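Local coordinates for protein 3,4-dihydroxybenzoate decarboxylase (Enterobacter cloacae, PDB 5NY5) that probably catalyses the reversible decarboxylation of 3,4-dihydroxybenzoate to catechol, as a prenylated-flavin-dependent enzyme of the UbiD family, at residues P203-I216 and E255-L269. Residues are numbered along the deposited sequence; the frame is centred on the assembly and turned at random.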
ATOM      1  N   PRO A 203      35.111 -42.863  13.597  1.00 97.21           N
ATOM      2  CA  PRO A 203      35.090 -42.028  12.392  1.00 94.00           C
ATOM      3  C   PRO A 203      34.150 -42.599  11.341  1.00 92.65           C
ATOM      4  O   PRO A 203      33.599 -43.693  11.477  1.00 94.09           O
ATOM      5  CB  PRO A 203      36.546 -42.056  11.918  1.00 93.00           C
ATOM      6  CG  PRO A 203      37.075 -43.349  12.438  1.00 95.28           C
ATOM      7  CD  PRO A 203      36.391 -43.573  13.758  1.00 98.16           C
ATOM      8  N   LEU A 204      33.967 -41.827  10.272  1.00 89.94           N
ATOM      9  CA  LEU A 204      33.119 -42.228   9.157  1.00 88.43           C
ATOM     10  C   LEU A 204      33.949 -42.283   7.884  1.00 86.07           C
ATOM     11  O   LEU A 204      34.546 -41.264   7.496  1.00 84.39           O
ATOM     12  CB  LEU A 204      31.945 -41.263   8.982  1.00 87.57           C
ATOM     13  CG  LEU A 204      30.924 -41.675   7.919  1.00 86.38           C
ATOM     14  CD1 LEU A 204      30.187 -42.937   8.344  1.00 88.56           C
ATOM     15  CD2 LEU A 204      29.945 -40.548   7.634  1.00 85.32           C
ATOM     16  N   PRO A 205      34.015 -43.424   7.196  1.00 85.96           N
ATOM     17  CA  PRO A 205      34.842 -43.514   5.984  1.00 83.92           C
ATOM     18  C   PRO A 205      34.132 -42.880   4.796  1.00 81.48           C
ATOM     19  O   PRO A 205      32.946 -43.121   4.562  1.00 81.54           O
ATOM     20  CB  PRO A 205      35.026 -45.025   5.785  1.00 85.13           C
ATOM     21  CG  PRO A 205      34.215 -45.702   6.885  1.00 87.78           C
ATOM     22  CD  PRO A 205      33.295 -44.678   7.456  1.00 87.81           C
ATOM     23  N   VAL A 206      34.870 -42.062   4.044  1.00 79.48           N
ATOM     24  CA  VAL A 206      34.342 -41.385   2.867  1.00 77.17           C
ATOM     25  C   VAL A 206      35.376 -41.442   1.751  1.00 75.53           C
ATOM     26  O   VAL A 206      36.576 -41.592   1.989  1.00 75.98           O
ATOM     27  CB  VAL A 206      33.962 -39.914   3.154  1.00 76.45           C
ATOM     28  CG1 VAL A 206      32.797 -39.838   4.133  1.00 78.09           C
ATOM     29  CG2 VAL A 206      35.166 -39.153   3.688  1.00 76.52           C
ATOM     30  N   THR A 207      34.890 -41.326   0.519  1.00 73.77           N
ATOM     31  CA  THR A 207      35.739 -41.151  -0.649  1.00 72.06           C
ATOM     32  C   THR A 207      35.340 -39.869  -1.363  1.00 70.15           C
ATOM     33  O   THR A 207      34.152 -39.558  -1.485  1.00 69.86           O
ATOM     34  CB  THR A 207      35.638 -42.331  -1.619  1.00 71.85           C
ATOM     35  OG1 THR A 207      34.350 -42.330  -2.246  1.00 71.15           O
ATOM     36  CG2 THR A 207      35.843 -43.644  -0.882  1.00 73.99           C
ATOM     37  N   ILE A 208      36.338 -39.130  -1.827  1.00 69.03           N
ATOM     38  CA  ILE A 208      36.138 -37.852  -2.498  1.00 67.36           C
ATOM     39  C   ILE A 208      36.553 -38.036  -3.949  1.00 65.86           C
ATOM     40  O   ILE A 208      37.746 -38.140  -4.256  1.00 65.70           O
ATOM     41  CB  ILE A 208      36.933 -36.733  -1.819  1.00 67.48           C
ATOM     42  CG1 ILE A 208      36.601 -36.705  -0.327  1.00 69.28           C
ATOM     43  CG2 ILE A 208      36.623 -35.399  -2.467  1.00 65.96           C
ATOM     44  CD1 ILE A 208      37.706 -36.162   0.535  1.00 70.11           C
ATOM     45  N   ASN A 209      35.570 -38.075  -4.841  1.00 64.93           N
ATOM     46  CA  ASN A 209      35.788 -38.413  -6.240  1.00 63.74           C
ATOM     47  C   ASN A 209      35.809 -37.137  -7.069  1.00 62.16           C
ATOM     48  O   ASN A 209      34.840 -36.372  -7.061  1.00 61.76           O
ATOM     49  CB  ASN A 209      34.696 -39.360  -6.733  1.00 63.93           C
ATOM     50  CG  ASN A 209      34.528 -40.570  -5.835  1.00 65.71           C
ATOM     51  OD1 ASN A 209      35.010 -41.658  -6.146  1.00 66.24           O
ATOM     52  ND2 ASN A 209      33.847 -40.386  -4.711  1.00 66.80           N
HETATM   53  N   MSE A 210      36.909 -36.911  -7.781  1.00 61.43           N
HETATM   54  CA  MSE A 210      37.074 -35.696  -8.571  1.00 60.11           C
HETATM   55  C   MSE A 210      37.577 -36.005  -9.979  1.00 59.22           C
HETATM   56  O   MSE A 210      38.411 -36.889 -10.169  1.00 59.69           O
HETATM   57  CB  MSE A 210      38.032 -34.734  -7.868  1.00 60.34           C
HETATM   58  CG  MSE A 210      37.605 -34.356  -6.462  1.00 61.37           C
HETATM   59 SE   MSE A 210      38.885 -33.211  -5.551  1.00 61.91          SE
HETATM   60  CE  MSE A 210      40.428 -34.399  -5.583  1.00 62.75           C
ATOM     61  N   GLY A 211      37.074 -35.263 -10.962  1.00 61.69           N
ATOM     62  CA  GLY A 211      37.418 -35.502 -12.351  1.00 62.19           C
ATOM     63  C   GLY A 211      36.550 -36.586 -12.954  1.00 57.39           C
ATOM     64  O   GLY A 211      36.998 -37.723 -13.128  1.00 57.96           O
ATOM     65  N   LEU A 212      35.307 -36.243 -13.280  1.00 56.96           N
ATOM     66  CA  LEU A 212      34.289 -37.229 -13.605  1.00 57.31           C
ATOM     67  C   LEU A 212      33.642 -36.911 -14.943  1.00 56.44           C
ATOM     68  O   LEU A 212      33.815 -35.828 -15.508  1.00 55.61           O
ATOM     69  CB  LEU A 212      33.205 -37.279 -12.521  1.00 58.11           C
ATOM     70  CG  LEU A 212      33.698 -37.205 -11.080  1.00 59.00           C
ATOM     71  CD1 LEU A 212      32.529 -36.991 -10.138  1.00 59.76           C
ATOM     72  CD2 LEU A 212      34.457 -38.467 -10.724  1.00 59.95           C
ATOM     73  N   ASP A 213      32.899 -37.889 -15.442  1.00 56.79           N
ATOM     74  CA  ASP A 213      31.944 -37.648 -16.507  1.00 56.30           C
ATOM     75  C   ASP A 213      31.003 -36.519 -16.087  1.00 56.12           C
ATOM     76  O   ASP A 213      30.437 -36.573 -14.986  1.00 56.85           O
ATOM     77  CB  ASP A 213      31.155 -38.932 -16.785  1.00 57.06           C
ATOM     78  CG  ASP A 213      30.291 -38.852 -18.035  1.00 56.70           C
ATOM     79  OD1 ASP A 213      30.095 -37.750 -18.581  1.00 55.94           O
ATOM     80  OD2 ASP A 213      29.793 -39.910 -18.471  1.00 57.33           O
ATOM     81  N   PRO A 214      30.841 -35.476 -16.901  1.00 55.32           N
ATOM     82  CA  PRO A 214      29.863 -34.431 -16.561  1.00 55.35           C
ATOM     83  C   PRO A 214      28.480 -34.974 -16.267  1.00 56.21           C
ATOM     84  O   PRO A 214      27.741 -34.370 -15.478  1.00 56.70           O
ATOM     85  CB  PRO A 214      29.871 -33.539 -17.807  1.00 54.54           C
ATOM     86  CG  PRO A 214      31.243 -33.691 -18.348  1.00 54.01           C
ATOM     87  CD  PRO A 214      31.651 -35.113 -18.076  1.00 54.52           C
ATOM     88  N   ALA A 215      28.109 -36.108 -16.867  1.00 56.55           N
ATOM     89  CA  ALA A 215      26.827 -36.726 -16.553  1.00 57.58           C
ATOM     90  C   ALA A 215      26.731 -37.078 -15.074  1.00 58.56           C
ATOM     91  O   ALA A 215      25.654 -36.983 -14.476  1.00 59.46           O
ATOM     92  CB  ALA A 215      26.619 -37.970 -17.415  1.00 57.91           C
ATOM     93  N   ILE A 216      27.846 -37.476 -14.464  1.00 58.56           N
ATOM     94  CA  ILE A 216      27.828 -37.806 -13.043  1.00 59.63           C
ATOM     95  C   ILE A 216      27.647 -36.547 -12.208  1.00 59.63           C
ATOM     96  O   ILE A 216      26.779 -36.485 -11.329  1.00 60.68           O
ATOM     97  CB  ILE A 216      29.107 -38.566 -12.650  1.00 59.79           C
ATOM     98  CG1 ILE A 216      29.190 -39.897 -13.400  1.00 60.10           C
ATOM     99  CG2 ILE A 216      29.147 -38.787 -11.151  1.00 60.98           C
ATOM    100  CD1 ILE A 216      30.366 -40.761 -12.993  1.00 60.58           C
ATOM    101  N   GLU A 255      34.764 -47.762   1.969  1.00 80.37           N
ATOM    102  CA  GLU A 255      33.825 -47.120   1.059  1.00 78.30           C
ATOM    103  C   GLU A 255      34.333 -47.294  -0.364  1.00 77.11           C
ATOM    104  O   GLU A 255      35.540 -47.408  -0.590  1.00 77.33           O
ATOM    105  CB  GLU A 255      33.651 -45.631   1.388  1.00 76.76           C
ATOM    106  CG  GLU A 255      32.478 -44.964   0.690  1.00 74.94           C
ATOM    107  CD  GLU A 255      31.168 -45.686   0.931  1.00 75.88           C
ATOM    108  OE1 GLU A 255      30.689 -46.378   0.008  1.00 75.70           O
ATOM    109  OE2 GLU A 255      30.621 -45.569   2.046  1.00 76.93           O
ATOM    110  N   LYS A 256      33.402 -47.319  -1.312  1.00 75.98           N
ATOM    111  CA  LYS A 256      33.740 -47.446  -2.720  1.00 74.87           C
ATOM    112  C   LYS A 256      34.032 -46.077  -3.326  1.00 72.67           C
ATOM    113  O   LYS A 256      33.715 -45.034  -2.750  1.00 71.86           O
ATOM    114  CB  LYS A 256      32.609 -48.133  -3.485  1.00 74.85           C
ATOM    115  CG  LYS A 256      32.374 -49.572  -3.068  1.00 77.14           C
ATOM    116  CD  LYS A 256      30.911 -49.823  -2.751  1.00 77.60           C
ATOM    117  CE  LYS A 256      30.709 -51.198  -2.136  1.00 80.14           C
ATOM    118  NZ  LYS A 256      29.343 -51.351  -1.560  1.00 80.87           N
ATOM    119  N   ALA A 257      34.649 -46.092  -4.507  1.00 71.84           N
ATOM    120  CA  ALA A 257      35.012 -44.876  -5.218  1.00 69.92           C
ATOM    121  C   ALA A 257      34.641 -45.009  -6.688  1.00 68.87           C
ATOM    122  O   ALA A 257      34.401 -46.107  -7.194  1.00 69.76           O
ATOM    123  CB  ALA A 257      36.509 -44.565  -5.084  1.00 70.14           C
ATOM    124  N   ILE A 258      34.591 -43.865  -7.370  1.00 67.08           N
ATOM    125  CA  ILE A 258      34.297 -43.852  -8.799  1.00 66.07           C
ATOM    126  C   ILE A 258      35.482 -44.447  -9.546  1.00 66.65           C
ATOM    127  O   ILE A 258      36.598 -43.919  -9.489  1.00 66.47           O
ATOM    128  CB  ILE A 258      33.989 -42.430  -9.284  1.00 64.15           C
ATOM    129  CG1 ILE A 258      32.761 -41.874  -8.562  1.00 63.68           C
ATOM    130  CG2 ILE A 258      33.774 -42.415 -10.790  1.00 63.27           C
ATOM    131  CD1 ILE A 258      31.497 -42.658  -8.816  1.00 64.10           C
ATOM    132  N   ALA A 259      35.242 -45.555 -10.252  1.00 67.46           N
ATOM    133  CA  ALA A 259      36.334 -46.278 -10.895  1.00 68.32           C
ATOM    134  C   ALA A 259      36.973 -45.456 -12.008  1.00 67.06           C
ATOM    135  O   ALA A 259      38.196 -45.486 -12.182  1.00 67.49           O
ATOM    136  CB  ALA A 259      35.830 -47.614 -11.435  1.00 69.53           C
ATOM    137  N   ARG A 260      36.167 -44.719 -12.768  1.00 65.62           N
ATOM    138  CA  ARG A 260      36.654 -43.943 -13.900  1.00 64.52           C
ATOM    139  C   ARG A 260      37.102 -42.541 -13.511  1.00 63.35           C
ATOM    140  O   ARG A 260      37.383 -41.727 -14.395  1.00 62.35           O
ATOM    141  CB  ARG A 260      35.573 -43.856 -14.980  1.00 63.70           C
ATOM    142  CG  ARG A 260      35.087 -45.203 -15.481  1.00 64.91           C
ATOM    143  CD  ARG A 260      36.145 -45.900 -16.303  1.00 65.84           C
ATOM    144  NE  ARG A 260      36.272 -45.309 -17.629  1.00 64.95           N
ATOM    145  CZ  ARG A 260      37.210 -45.647 -18.505  1.00 65.55           C
ATOM    146  NH1 ARG A 260      38.106 -46.570 -18.193  1.00 67.00           N
ATOM    147  NH2 ARG A 260      37.253 -45.059 -19.693  1.00 66.05           N
ATOM    148  N   ALA A 261      37.180 -42.243 -12.220  1.00 63.58           N
ATOM    149  CA  ALA A 261      37.508 -40.897 -11.782  1.00 62.58           C
ATOM    150  C   ALA A 261      38.972 -40.570 -12.059  1.00 62.81           C
ATOM    151  O   ALA A 261      39.797 -41.447 -12.322  1.00 63.93           O
ATOM    152  CB  ALA A 261      37.211 -40.733 -10.294  1.00 63.01           C
ATOM    153  N   GLU A 262      39.287 -39.277 -11.996  1.00 61.82           N
ATOM    154  CA  GLU A 262      40.663 -38.831 -12.180  1.00 62.09           C
ATOM    155  C   GLU A 262      41.451 -38.915 -10.879  1.00 63.18           C
ATOM    156  O   GLU A 262      42.554 -39.470 -10.849  1.00 65.31           O
ATOM    157  CB  GLU A 262      40.686 -37.404 -12.729  1.00 60.73           C
ATOM    158  CG  GLU A 262      40.313 -37.292 -14.197  1.00 59.93           C
ATOM    159  CD  GLU A 262      41.445 -37.698 -15.121  1.00 60.64           C
ATOM    160  OE1 GLU A 262      42.619 -37.478 -14.757  1.00 61.29           O
ATOM    161  OE2 GLU A 262      41.162 -38.242 -16.207  1.00 60.65           O
ATOM    162  N   ILE A 263      40.906 -38.364  -9.795  1.00 62.95           N
ATOM    163  CA  ILE A 263      41.571 -38.340  -8.498  1.00 64.03           C
ATOM    164  C   ILE A 263      40.584 -38.788  -7.431  1.00 64.52           C
ATOM    165  O   ILE A 263      39.398 -38.443  -7.484  1.00 63.57           O
ATOM    166  CB  ILE A 263      42.126 -36.939  -8.165  1.00 63.45           C
ATOM    167  CG1 ILE A 263      43.019 -36.431  -9.296  1.00 62.99           C
ATOM    168  CG2 ILE A 263      42.904 -36.963  -6.859  1.00 64.79           C
ATOM    169  CD1 ILE A 263      43.672 -35.107  -9.003  1.00 62.67           C
ATOM    170  N   ILE A 264      41.075 -39.559  -6.463  1.00 66.11           N
ATOM    171  CA  ILE A 264      40.285 -40.016  -5.327  1.00 66.92           C
ATOM    172  C   ILE A 264      41.013 -39.627  -4.051  1.00 67.96           C
ATOM    173  O   ILE A 264      42.231 -39.805  -3.942  1.00 68.90           O
ATOM    174  CB  ILE A 264      40.053 -41.541  -5.360  1.00 68.22           C
ATOM    175  CG1 ILE A 264      39.452 -41.968  -6.697  1.00 67.38           C
ATOM    176  CG2 ILE A 264      39.151 -41.966  -4.210  1.00 69.12           C
ATOM    177  CD1 ILE A 264      38.083 -41.414  -6.936  1.00 66.04           C
ATOM    178  N   ILE A 265      40.271 -39.095  -3.088  1.00 67.90           N
ATOM    179  CA  ILE A 265      40.783 -38.842  -1.748  1.00 69.16           C
ATOM    180  C   ILE A 265      40.012 -39.737  -0.790  1.00 70.48           C
ATOM    181  O   ILE A 265      38.793 -39.590  -0.636  1.00 69.90           O
ATOM    182  CB  ILE A 265      40.653 -37.365  -1.352  1.00 68.22           C
ATOM    183  CG1 ILE A 265      41.384 -36.476  -2.353  1.00 67.01           C
ATOM    184  CG2 ILE A 265      41.205 -37.142   0.044  1.00 69.72           C
ATOM    185  CD1 ILE A 265      41.319 -35.003  -2.016  1.00 66.19           C
ATOM    186  N   GLU A 266      40.713 -40.677  -0.164  1.00 72.34           N
ATOM    187  CA  GLU A 266      40.120 -41.575   0.819  1.00 73.94           C
ATOM    188  C   GLU A 266      40.457 -41.061   2.211  1.00 75.14           C
ATOM    189  O   GLU A 266      41.634 -40.954   2.570  1.00 76.07           O
ATOM    190  CB  GLU A 266      40.628 -43.004   0.636  1.00 75.46           C
ATOM    191  CG  GLU A 266      40.230 -43.647  -0.680  1.00 74.59           C
ATOM    192  CD  GLU A 266      40.716 -45.077  -0.798  1.00 76.29           C
ATOM    193  OE1 GLU A 266      41.255 -45.607   0.197  1.00 78.17           O
ATOM    194  OE2 GLU A 266      40.560 -45.671  -1.883  1.00 75.83           O
ATOM    195  N   GLY A 267      39.426 -40.745   2.991  1.00 75.23           N
ATOM    196  CA  GLY A 267      39.636 -40.207   4.316  1.00 76.42           C
ATOM    197  C   GLY A 267      38.507 -40.587   5.249  1.00 77.46           C
ATOM    198  O   GLY A 267      37.580 -41.310   4.882  1.00 77.32           O
ATOM    199  N   GLU A 268      38.603 -40.083   6.475  1.00 78.63           N
ATOM    200  CA  GLU A 268      37.605 -40.324   7.504  1.00 81.93           C
ATOM    201  C   GLU A 268      37.283 -39.020   8.216  1.00 79.49           C
ATOM    202  O   GLU A 268      38.151 -38.163   8.401  1.00 79.34           O
ATOM    203  CB  GLU A 268      38.087 -41.367   8.522  1.00 84.58           C
ATOM    204  CG  GLU A 268      38.251 -42.762   7.951  1.00 83.83           C
ATOM    205  CD  GLU A 268      38.957 -43.701   8.906  1.00 86.00           C
ATOM    206  OE1 GLU A 268      39.175 -44.874   8.535  1.00 86.88           O
ATOM    207  OE2 GLU A 268      39.297 -43.266  10.026  1.00 87.36           O
ATOM    208  N   LEU A 269      36.020 -38.878   8.609  1.00 79.45           N
ATOM    209  CA  LEU A 269      35.579 -37.731   9.395  1.00 79.39           C
ATOM    210  C   LEU A 269      35.856 -38.015  10.866  1.00 82.01           C
ATOM    211  O   LEU A 269      35.223 -38.890  11.467  1.00 83.57           O
ATOM    212  CB  LEU A 269      34.100 -37.455   9.146  1.00 78.29           C
ATOM    213  CG  LEU A 269      33.760 -36.837   7.788  1.00 75.67           C
ATOM    214  CD1 LEU A 269      32.374 -37.254   7.332  1.00 75.03           C
ATOM    215  CD2 LEU A 269      33.858 -35.323   7.863  1.00 74.52           C
TER
HETATM  216  O   HOH W   1      36.420 -39.296 -15.147  1.00 40.69           O
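Thr207 OG1 is gripped twice: it donates to Lys256 O at 2.8 Å and accepts from Asn209 ND2, two residues along its own strand, with N and O 3.2 Å apart. The two bonds fix the rotation of the hydroxyl, and the Thr207 methyl CG2 meets Glu255 CB, the two side chains crossing at about a right angle. The oxygen end of the Asn209 amide is the one that crosses: OD1 takes the N-H of Ile258 at 2.6 Å in a straight bond (180° at the hydrogen), with the donor tilted off the carbonyl plane. ND2 has a further acceptor in Leu153 O of strand 148-157, so this buried amide is tied at both ends, with Ile258 CG1 over one face of the amide and Ile264 CD1 on the other side of its plane, against OD1.

These bonds join two sheets. Strand 256-258 belongs to a small mixed sheet, yet runs almost parallel to strand 204-210 with axes 6.9 Å apart; a type I turn, Ile258 to Ala261, then sends the chain back as strand 263-269, antiparallel to 204-210 (163°). The latter pairing lies in the large antiparallel sheet of the Rift-related, FMN-binding-type domain of UbiD enzymes. It begins with a classic beta bulge, in which Glu262 and Ile263 both face Met210: Ile263 N donates to Met210 O at 2.9 Å, the Glu262 N bond to that oxygen is weak, and Glu262 N also reaches Gly211 O. A water donates to both Gly211 O and Arg260 O.

On the face opposite Thr207 and Asn209, contact is apolar. Met210, a selenomethionine, bends at its last torsion (chi3 -60°), which sets CE against Ile263 CG2 (3.8 Å) and Ile265 CD1 (3.7 Å). Ile208 CD1 rests on Ile265 CB and CG2, and the Ile208 side chain comes within about 7 Å of that of His170, a residue that binds prenylated FMN when the cofactor, absent from this chain, is in place.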